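Local coordinates for transglutaminase elicitor (Phytophthora sojae, PDB 3TW5), which probably cross-links proteins by joining glutamine side chains to amines such as lysine, and appears to act as an elicitor of plant immunity, at residues P43-S48 with I121-G126; F220-T225 with Q233-F238; E259-N264 with L307-D312. The protein carries 1 engineered substitution. All blocks are in the same frame, centred on the assembly; numbering follows the deposited sequence.

In the fold
The three contacts follow one another along the chain without overlapping. Interaction 1 lies on a small disulfide-bonded antiparallel sheet, where the loop after strand 118-122 leads into helix 128-137. Interaction 2 is a buried hairpin in the main sheet, and its Val221 and Pro234 touch that same helix; the two contacts have centres about 21 Å apart, with their nearest atoms about 8 Å from each other. In papain-like enzymes a helix in this place carries the nucleophile at its start, so both contacts probably border the catalytic region. Interaction 3 reaches the same sheet as interaction 2 but lies remote, its centre about 28 Å from that of interaction 2 and about 45 Å from that of interaction 1.

Interaction 1: residues P43-S48 with I121-G126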
loop_
_atom_site.group_PDB
_atom_site.type_symbol
_atom_site.label_atom_id
_atom_site.label_comp_id
_atom_site.label_asym_id
_atom_site.label_seq_id
_atom_site.Cartn_x
_atom_site.Cartn_y
_atom_site.Cartn_z
ATOM N N PRO A 43 10.504 6.847 6.093
ATOM C CA PRO A 43 11.217 5.815 6.840
ATOM C C PRO A 43 11.559 6.226 8.268
ATOM O O PRO A 43 11.806 7.404 8.542
ATOM C CB PRO A 43 12.501 5.611 6.031
ATOM C CG PRO A 43 12.221 6.180 4.702
ATOM C CD PRO A 43 11.280 7.301 4.927
ATOM N N THR A 44 11.564 5.238 9.156
ATOM C CA THR A 44 11.900 5.428 10.562
ATOM C C THR A 44 13.362 5.850 10.713
ATOM O O THR A 44 13.676 6.749 11.495
ATOM C CB THR A 44 11.622 4.132 11.367
ATOM O OG1 THR A 44 10.259 3.735 11.177
ATOM C CG2 THR A 44 11.880 4.328 12.851
ATOM N N TYR A 45 14.245 5.216 9.941
ATOM C CA TYR A 45 15.685 5.464 10.034
ATOM C C TYR A 45 16.083 6.894 9.637
ATOM O O TYR A 45 17.199 7.333 9.924
ATOM C CB TYR A 45 16.473 4.420 9.229
ATOM C CG TYR A 45 16.712 4.797 7.787
ATOM C CD1 TYR A 45 17.903 5.414 7.397
ATOM C CD2 TYR A 45 15.752 4.541 6.813
ATOM C CE1 TYR A 45 18.128 5.769 6.073
ATOM C CE2 TYR A 45 15.968 4.888 5.484
ATOM C CZ TYR A 45 17.156 5.504 5.123
ATOM O OH TYR A 45 17.371 5.851 3.813
ATOM N N GLN A 46 15.175 7.607 8.973
ATOM C CA GLN A 46 15.396 9.013 8.624
ATOM C C GLN A 46 14.584 9.964 9.505
ATOM O O GLN A 46 14.417 11.145 9.177
ATOM C CB GLN A 46 15.097 9.255 7.146
ATOM C CG GLN A 46 16.219 8.822 6.217
ATOM C CD GLN A 46 15.917 9.107 4.764
ATOM O OE1 GLN A 46 14.821 8.819 4.273
ATOM N NE2 GLN A 46 16.889 9.676 4.063
ATOM N N ASP A 47 14.101 9.428 10.627
ATOM C CA ASP A 47 13.312 10.164 11.620
ATOM C C ASP A 47 11.933 10.576 11.099
ATOM O O ASP A 47 11.513 11.722 11.263
ATOM C CB ASP A 47 14.089 11.373 12.164
ATOM C CG ASP A 47 13.758 11.679 13.610
ATOM O OD1 ASP A 47 13.676 12.874 13.960
ATOM O OD2 ASP A 47 13.585 10.730 14.401
ATOM N N SER A 48 11.234 9.625 10.478
ATOM C CA SER A 48 9.869 9.826 9.978
ATOM C C SER A 48 9.686 11.156 9.239
ATOM O O SER A 48 10.457 11.471 8.335
ATOM C CB SER A 48 8.846 9.675 11.115
ATOM O OG SER A 48 7.518 9.728 10.623
ATOM N N ILE A 121 18.947 1.210 12.877
ATOM C CA ILE A 121 17.564 0.951 12.477
ATOM C C ILE A 121 17.507 0.387 11.050
ATOM O O ILE A 121 18.165 0.920 10.154
ATOM C CB ILE A 121 16.705 2.244 12.578
ATOM C CG1 ILE A 121 16.760 2.813 14.002
ATOM C CG2 ILE A 121 15.259 1.983 12.160
ATOM C CD1 ILE A 121 16.317 4.258 14.129
ATOM N N PRO A 122 16.741 -0.707 10.843
ATOM C CA PRO A 122 16.469 -1.220 9.498
ATOM C C PRO A 122 15.819 -0.155 8.617
ATOM O O PRO A 122 14.930 0.571 9.072
ATOM C CB PRO A 122 15.490 -2.369 9.751
ATOM C CG PRO A 122 15.825 -2.840 11.114
ATOM C CD PRO A 122 16.206 -1.608 11.884
ATOM N N THR A 123 16.267 -0.071 7.368
ATOM C CA THR A 123 15.862 1.011 6.466
ATOM C C THR A 123 14.466 0.842 5.862
ATOM O O THR A 123 13.928 1.777 5.266
ATOM C CB THR A 123 16.891 1.221 5.330
ATOM O OG1 THR A 123 17.229 -0.041 4.744
ATOM C CG2 THR A 123 18.152 1.880 5.866
ATOM N N TRP A 124 13.881 -0.341 6.022
ATOM C CA TRP A 124 12.553 -0.611 5.478
ATOM C C TRP A 124 11.416 -0.214 6.425
ATOM O O TRP A 124 10.275 -0.039 5.990
ATOM C CB TRP A 124 12.431 -2.071 5.034
ATOM C CG TRP A 124 12.406 -3.071 6.150
ATOM C CD1 TRP A 124 13.482 -3.660 6.749
ATOM C CD2 TRP A 124 11.242 -3.615 6.786
ATOM N NE1 TRP A 124 13.062 -4.532 7.724
ATOM C CE2 TRP A 124 11.692 -4.525 7.769
ATOM C CE3 TRP A 124 9.861 -3.417 6.626
ATOM C CZ2 TRP A 124 10.809 -5.243 8.590
ATOM C CZ3 TRP A 124 8.982 -4.129 7.442
ATOM C CH2 TRP A 124 9.462 -5.030 8.414
ATOM N N PHE A 125 11.738 -0.080 7.713
ATOM C CA PHE A 125 10.799 0.401 8.732
ATOM C C PHE A 125 10.202 1.733 8.297
ATOM O O PHE A 125 10.937 2.668 7.974
ATOM C CB PHE A 125 11.522 0.590 10.070
ATOM C CG PHE A 125 11.740 -0.680 10.852
ATOM C CD1 PHE A 125 12.032 -0.616 12.211
ATOM C CD2 PHE A 125 11.655 -1.934 10.249
ATOM C CE1 PHE A 125 12.241 -1.776 12.955
ATOM C CE2 PHE A 125 11.859 -3.099 10.987
ATOM C CZ PHE A 125 12.151 -3.019 12.342
ATOM N N GLY A 126 8.875 1.815 8.281
ATOM C CA GLY A 126 8.191 3.034 7.863
ATOM C C GLY A 126 6.684 2.991 8.027
ATOM O O GLY A 126 6.152 2.208 8.815
#
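Phe125 O draws in the loop 43-48 through two neighbouring groups. Thr44 N donates a hydrogen bond to it of 2.9 Å, almost straight at the hydrogen (171°), though the donor stands 42° out of the carbonyl plane. Beside it Pro43 CA makes a CA-H...O contact with Phe125 O at 3.4 Å. Proline, with no N-H of its own, still offers this hydrogen, while Gly126 lets the two backbones run close, its CA 4.2 Å from Pro43 CA.

Thr44 suits the edge between polar and apolar surroundings. Its methyl CG2, anti to the backbone N, faces Ile121 CG2, which turns OG1 to the Phe125 side; there OG1 rests 3.6 Å from Phe125 CB and has a weak hydrogen bond to Asn83 O. Tyr45 contributes the largest share of its segment's contact surface. Thr123 CG2 sits over the middle of its ring, 3.5 Å from the centroid and almost on the ring normal, a well-centred CH-pi contact. Gln46 CG lies over the opposite face, nearer the rim, so the phenol is held between two aliphatic groups. With chi1 at 89°, Tyr45 CG stands between backbone N and carbonyl carbon, which carries the ring across toward Thr123; its CB remains 4.0 Å from Ile121 CG2.

Behind this surface the loop turns back on itself, Asp47 N bonding Thr44 O at 2.8 Å, and Asp47 reaches Arg112 in a salt bridge. In the small three-stranded sheet the Cys94-Cys109 disulfide joins the two outer strands, and Cys120-Cys100 ties the middle strand to the loop between them. One directed backbone bond joins loop 43-48 to this sheet's exit, while methyl groups and an aromatic face supply most of the remaining contact.

Interaction 2: residues F220-T225 with Q233-F238; sequences FVADVT and QPVRGF
Phe220-Thr225 and Gln233-Phe238 pair as the two arms of an antiparallel beta hairpin, strongly twisted, the short strand segments running at 117° to each other. Ala222 and Gln233 form a hydrogen-bonded pair, each N giving a 3.1 Å bond to the other's O. Val221 and Pro234 are the neighbouring non-hydrogen-bonded pair, a place where proline's missing N-H costs no bond between these strands. A third bond, Val235 N to Phe220 O at 2.9 Å, extends the pairing.

Ala222 and Gln233 turn their side chains to one face, Val221 and Pro234 to the other, where both touch Ser132 of helix 128-137, as a sheet packs on a helix in papain-like folds. With Val221 CG1 anti to the backbone N (chi1 -177°), this methyl is laid against the partner strand, 3.5 Å from Gln233 O. Phe220 starts away from the partner strand, yet its ring swings back until CE1 is 3.5 Å from Val235 CG2, approached obliquely; helix 202-215 covers the ring as well. The small Ala222 admits the same methyl at 4.2 Å from its CB. Near the turn Val224 CG2 crosses the aliphatic part of Gln233, meeting CG at 3.6 Å.

Toward the turn, Asp223 makes an Asx turn: its OD1, which also accepts from Trp231 N, receives Thr225 N at 3.3 Å from above the carboxylate plane.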
loop_
_atom_site.group_PDB
_atom_site.type_symbol
_atom_site.label_atom_id
_atom_site.label_comp_id
_atom_site.label_asym_id
_atom_site.label_seq_id
_atom_site.Cartn_x
_atom_site.Cartn_y
_atom_site.Cartn_z
ATOM N N PHE A 220 -7.707 -1.387 -3.631
ATOM C CA PHE A 220 -7.220 -1.932 -2.362
ATOM C C PHE A 220 -5.718 -1.728 -2.159
ATOM O O PHE A 220 -5.045 -1.122 -2.994
ATOM C CB PHE A 220 -7.580 -3.419 -2.231
ATOM C CG PHE A 220 -7.134 -4.267 -3.394
ATOM C CD1 PHE A 220 -5.832 -4.749 -3.468
ATOM C CD2 PHE A 220 -8.026 -4.599 -4.409
ATOM C CE1 PHE A 220 -5.421 -5.536 -4.543
ATOM C CE2 PHE A 220 -7.624 -5.388 -5.481
ATOM C CZ PHE A 220 -6.320 -5.855 -5.550
ATOM N N VAL A 221 -5.211 -2.234 -1.037
ATOM C CA VAL A 221 -3.789 -2.190 -0.704
ATOM C C VAL A 221 -3.243 -3.617 -0.705
ATOM O O VAL A 221 -3.881 -4.531 -0.177
ATOM C CB VAL A 221 -3.549 -1.544 0.683
ATOM C CG1 VAL A 221 -2.067 -1.430 0.977
ATOM C CG2 VAL A 221 -4.201 -0.176 0.765
ATOM N N ALA A 222 -2.067 -3.799 -1.304
ATOM C CA ALA A 222 -1.462 -5.122 -1.446
ATOM C C ALA A 222 -0.026 -5.172 -0.939
ATOM O O ALA A 222 0.701 -4.181 -1.020
ATOM C CB ALA A 222 -1.517 -5.565 -2.897
ATOM N N ASP A 223 0.367 -6.328 -0.404
ATOM C CA ASP A 223 1.770 -6.613 -0.119
ATOM C C ASP A 223 2.356 -7.285 -1.342
ATOM O O ASP A 223 1.979 -8.403 -1.680
ATOM C CB ASP A 223 1.928 -7.516 1.108
ATOM C CG ASP A 223 3.393 -7.841 1.423
ATOM O OD1 ASP A 223 4.306 -7.203 0.848
ATOM O OD2 ASP A 223 3.635 -8.740 2.259
ATOM N N VAL A 224 3.287 -6.602 -1.998
ATOM C CA VAL A 224 3.793 -7.054 -3.292
ATOM C C VAL A 224 5.189 -7.683 -3.240
ATOM O O VAL A 224 5.727 -8.092 -4.272
ATOM C CB VAL A 224 3.762 -5.915 -4.337
ATOM C CG1 VAL A 224 2.325 -5.529 -4.654
ATOM C CG2 VAL A 224 4.561 -4.707 -3.849
ATOM N N THR A 225 5.770 -7.769 -2.045
ATOM C CA THR A 225 7.106 -8.357 -1.885
ATOM C C THR A 225 7.086 -9.878 -1.749
ATOM O O THR A 225 7.902 -10.564 -2.374
ATOM C CB THR A 225 7.889 -7.748 -0.698
ATOM O OG1 THR A 225 7.046 -7.679 0.462
ATOM C CG2 THR A 225 8.398 -6.359 -1.055
ATOM N N GLN A 233 1.386 -1.115 -0.838
ATOM C CA GLN A 233 1.252 -0.236 -1.998
ATOM C C GLN A 233 -0.224 -0.131 -2.370
ATOM O O GLN A 233 -0.930 -1.140 -2.361
ATOM C CB GLN A 233 2.037 -0.778 -3.203
ATOM C CG GLN A 233 3.406 -1.403 -2.904
ATOM C CD GLN A 233 4.480 -0.386 -2.571
ATOM O OE1 GLN A 233 4.447 0.752 -3.038
ATOM N NE2 GLN A 233 5.449 -0.797 -1.762
ATOM N N PRO A 234 -0.698 1.085 -2.701
ATOM C CA PRO A 234 -2.068 1.225 -3.188
ATOM C C PRO A 234 -2.170 0.800 -4.653
ATOM O O PRO A 234 -1.347 1.210 -5.475
ATOM C CB PRO A 234 -2.339 2.721 -3.038
ATOM C CG PRO A 234 -1.009 3.359 -3.172
ATOM C CD PRO A 234 -0.005 2.384 -2.620
ATOM N N VAL A 235 -3.164 -0.025 -4.968
ATOM C CA VAL A 235 -3.330 -0.545 -6.326
ATOM C C VAL A 235 -4.007 0.483 -7.238
ATOM O O VAL A 235 -4.957 1.155 -6.834
ATOM C CB VAL A 235 -4.091 -1.902 -6.326
ATOM C CG1 VAL A 235 -4.438 -2.348 -7.739
ATOM C CG2 VAL A 235 -3.260 -2.968 -5.632
ATOM N N ARG A 236 -3.494 0.606 -8.460
ATOM C CA ARG A 236 -4.079 1.484 -9.467
ATOM C C ARG A 236 -4.951 0.712 -10.454
ATOM O O ARG A 236 -5.979 1.223 -10.906
ATOM C CB ARG A 236 -2.990 2.247 -10.221
ATOM C CG ARG A 236 -3.526 3.341 -11.129
ATOM C CD ARG A 236 -2.424 3.957 -11.959
ATOM N NE ARG A 236 -2.937 4.972 -12.876
ATOM C CZ ARG A 236 -2.173 5.734 -13.656
ATOM N NH1 ARG A 236 -0.851 5.606 -13.641
ATOM N NH2 ARG A 236 -2.731 6.629 -14.457
ATOM N N GLY A 237 -4.546 -0.511 -10.790
ATOM C CA GLY A 237 -5.274 -1.288 -11.783
ATOM C C GLY A 237 -4.925 -2.756 -11.897
ATOM O O GLY A 237 -3.900 -3.213 -11.389
ATOM N N PHE A 238 -5.795 -3.485 -12.586
ATOM C CA PHE A 238 -5.646 -4.915 -12.814
ATOM C C PHE A 238 -6.075 -5.233 -14.243
ATOM O O PHE A 238 -7.189 -4.889 -14.654
ATOM C CB PHE A 238 -6.498 -5.689 -11.803
ATOM C CG PHE A 238 -6.648 -7.154 -12.109
ATOM C CD1 PHE A 238 -5.641 -8.054 -11.783
ATOM C CD2 PHE A 238 -7.813 -7.637 -12.694
ATOM C CE1 PHE A 238 -5.787 -9.416 -12.051
ATOM C CE2 PHE A 238 -7.969 -8.996 -12.967
ATOM C CZ PHE A 238 -6.955 -9.886 -12.645
#

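Interaction 3: residues E259-N264 with L307-D312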
loop_
_atom_site.group_PDB
_atom_site.type_symbol
_atom_site.label_atom_id
_atom_site.label_comp_id
_atom_site.label_asym_id
_atom_site.label_seq_id
_atom_site.Cartn_x
_atom_site.Cartn_y
_atom_site.Cartn_z
ATOM N N GLU A 259 -0.457 -37.154 -15.464
ATOM C CA GLU A 259 -1.524 -37.560 -16.376
ATOM C C GLU A 259 -2.902 -37.114 -15.896
ATOM O O GLU A 259 -3.819 -36.953 -16.702
ATOM C CB GLU A 259 -1.487 -39.069 -16.624
ATOM C CG GLU A 259 -0.362 -39.487 -17.567
ATOM C CD GLU A 259 -0.086 -40.985 -17.562
ATOM O OE1 GLU A 259 -0.674 -41.715 -16.723
ATOM O OE2 GLU A 259 0.732 -41.431 -18.403
ATOM N N ALA A 260 -3.035 -36.909 -14.585
ATOM C CA ALA A 260 -4.279 -36.418 -13.992
ATOM C C ALA A 260 -4.038 -35.196 -13.108
ATOM O O ALA A 260 -2.986 -35.073 -12.475
ATOM C CB ALA A 260 -4.964 -37.523 -13.202
ATOM N N TYR A 261 -5.019 -34.295 -13.082
ATOM C CA TYR A 261 -4.974 -33.099 -12.240
ATOM C C TYR A 261 -5.285 -33.452 -10.781
ATOM O O TYR A 261 -6.379 -33.931 -10.477
ATOM C CB TYR A 261 -5.955 -32.050 -12.767
ATOM C CG TYR A 261 -5.861 -30.698 -12.096
ATOM C CD1 TYR A 261 -4.823 -29.815 -12.402
ATOM C CD2 TYR A 261 -6.820 -30.290 -11.170
ATOM C CE1 TYR A 261 -4.736 -28.568 -11.795
ATOM C CE2 TYR A 261 -6.741 -29.042 -10.558
ATOM C CZ TYR A 261 -5.697 -28.190 -10.876
ATOM O OH TYR A 261 -5.612 -26.960 -10.279
ATOM N N PRO A 262 -4.325 -33.215 -9.872
ATOM C CA PRO A 262 -4.482 -33.679 -8.495
ATOM C C PRO A 262 -5.075 -32.666 -7.504
ATOM O O PRO A 262 -5.595 -33.071 -6.469
ATOM C CB PRO A 262 -3.048 -34.013 -8.091
ATOM C CG PRO A 262 -2.200 -33.054 -8.892
ATOM C CD PRO A 262 -2.993 -32.621 -10.099
ATOM N N TRP A 263 -5.010 -31.378 -7.828
ATOM C CA TRP A 263 -5.218 -30.311 -6.844
ATOM C C TRP A 263 -6.666 -30.014 -6.441
ATOM O O TRP A 263 -6.898 -29.268 -5.488
ATOM C CB TRP A 263 -4.530 -29.029 -7.311
ATOM C CG TRP A 263 -3.096 -29.239 -7.679
ATOM C CD1 TRP A 263 -2.570 -29.249 -8.936
ATOM C CD2 TRP A 263 -2.004 -29.491 -6.784
ATOM N NE1 TRP A 263 -1.218 -29.482 -8.881
ATOM C CE2 TRP A 263 -0.844 -29.634 -7.573
ATOM C CE3 TRP A 263 -1.893 -29.603 -5.391
ATOM C CZ2 TRP A 263 0.417 -29.884 -7.017
ATOM C CZ3 TRP A 263 -0.641 -29.852 -4.838
ATOM C CH2 TRP A 263 0.498 -29.990 -5.652
ATOM N N ASN A 264 -7.628 -30.585 -7.159
ATOM C CA ASN A 264 -9.048 -30.385 -6.860
ATOM C C ASN A 264 -9.920 -31.421 -7.556
ATOM O O ASN A 264 -10.099 -31.375 -8.776
ATOM C CB ASN A 264 -9.499 -28.974 -7.253
ATOM C CG ASN A 264 -10.872 -28.612 -6.698
ATOM O OD1 ASN A 264 -11.659 -29.480 -6.318
ATOM N ND2 ASN A 264 -11.164 -27.319 -6.654
ATOM N N LEU A 307 -3.306 -21.142 -12.829
ATOM C CA LEU A 307 -4.395 -21.948 -13.359
ATOM C C LEU A 307 -5.625 -21.698 -12.508
ATOM O O LEU A 307 -5.568 -21.826 -11.287
ATOM C CB LEU A 307 -4.045 -23.441 -13.306
ATOM C CG LEU A 307 -2.944 -24.033 -14.190
ATOM C CD1 LEU A 307 -2.636 -25.455 -13.743
ATOM C CD2 LEU A 307 -3.335 -24.001 -15.666
ATOM N N LEU A 308 -6.729 -21.332 -13.144
ATOM C CA LEU A 308 -8.005 -21.228 -12.445
ATOM C C LEU A 308 -8.808 -22.509 -12.637
ATOM O O LEU A 308 -8.858 -23.059 -13.742
ATOM C CB LEU A 308 -8.804 -20.016 -12.929
ATOM C CG LEU A 308 -8.317 -18.618 -12.539
ATOM C CD1 LEU A 308 -9.249 -17.562 -13.109
ATOM C CD2 LEU A 308 -8.203 -18.466 -11.028
ATOM N N GLU A 309 -9.423 -22.985 -11.558
ATOM C CA GLU A 309 -10.257 -24.181 -11.616
ATOM C C GLU A 309 -11.719 -23.807 -11.821
ATOM O O GLU A 309 -12.274 -22.996 -11.075
ATOM C CB GLU A 309 -10.097 -25.016 -10.350
ATOM C CG GLU A 309 -8.710 -25.595 -10.166
ATOM C CD GLU A 309 -8.403 -25.925 -8.720
ATOM O OE1 GLU A 309 -9.330 -25.892 -7.888
ATOM O OE2 GLU A 309 -7.231 -26.218 -8.413
ATOM N N LEU A 310 -12.328 -24.404 -12.842
ATOM C CA LEU A 310 -13.719 -24.142 -13.200
ATOM C C LEU A 310 -14.579 -25.386 -13.019
ATOM O O LEU A 310 -14.117 -26.505 -13.243
ATOM C CB LEU A 310 -13.804 -23.666 -14.651
ATOM C CG LEU A 310 -13.733 -22.171 -14.989
ATOM C CD1 LEU A 310 -12.559 -21.449 -14.334
ATOM C CD2 LEU A 310 -13.685 -21.991 -16.500
ATOM N N ASP A 311 -15.826 -25.191 -12.603
ATOM C CA ASP A 311 -16.804 -26.278 -12.587
ATOM C C ASP A 311 -17.566 -26.298 -13.919
ATOM O O ASP A 311 -17.201 -25.577 -14.851
ATOM C CB ASP A 311 -17.754 -26.158 -11.383
ATOM C CG ASP A 311 -18.674 -24.942 -11.462
ATOM O OD1 ASP A 311 -18.545 -24.125 -12.400
ATOM O OD2 ASP A 311 -19.537 -24.806 -10.569
ATOM N N ASP A 312 -18.615 -27.114 -14.003
ATOM C CA ASP A 312 -19.432 -27.207 -15.217
ATOM C C ASP A 312 -20.053 -25.877 -15.641
ATOM O O ASP A 312 -20.076 -25.552 -16.828
ATOM C CB ASP A 312 -20.524 -28.262 -15.050
ATOM C CG ASP A 312 -19.981 -29.672 -15.115
ATOM O OD1 ASP A 312 -20.498 -30.539 -14.378
ATOM O OD2 ASP A 312 -19.035 -29.912 -15.901
#
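Glu309 reaches from strand 299-310 to the loop 259-264 and grips it with both carboxylate oxygens. Its CB points toward the loop, and CG, anti to the carbonyl carbon (chi1 -65°), passes 3.4 Å from Tyr261 OH. Beyond CG the chain is extended, which brings CD to 3.6 Å from Asn264 CB. At the tip the oxygens divide their partners. OE2 accepts from Tyr261 OH at 2.6 Å on its anti side. OE2 itself lies at the ring's edge, near its plane; ring and carboxylate are 82° apart. OE1 takes Asn264 ND2, also at 2.6 Å; this donor comes from above the carboxylate plane, although OE1 itself lies close to the amide plane.

Glu1 N gives OE2 a further hydrogen bond, and a charged amino terminus there would probably favour the ionised acid. Glutamate has the length and the two acceptors the place needs, while tyrosine and asparagine supply neutral donors; the bond from Ala266 N to Asn264 OD1 helps to fix which way the amide turns ND2 to Glu309. Alongside, Tyr261 CE1 packs 4.2 Å from Leu307 CD1. The arrangement is that of a loop held across one face of an antiparallel sheet by a buried carboxylate that accepts several hydrogen bonds.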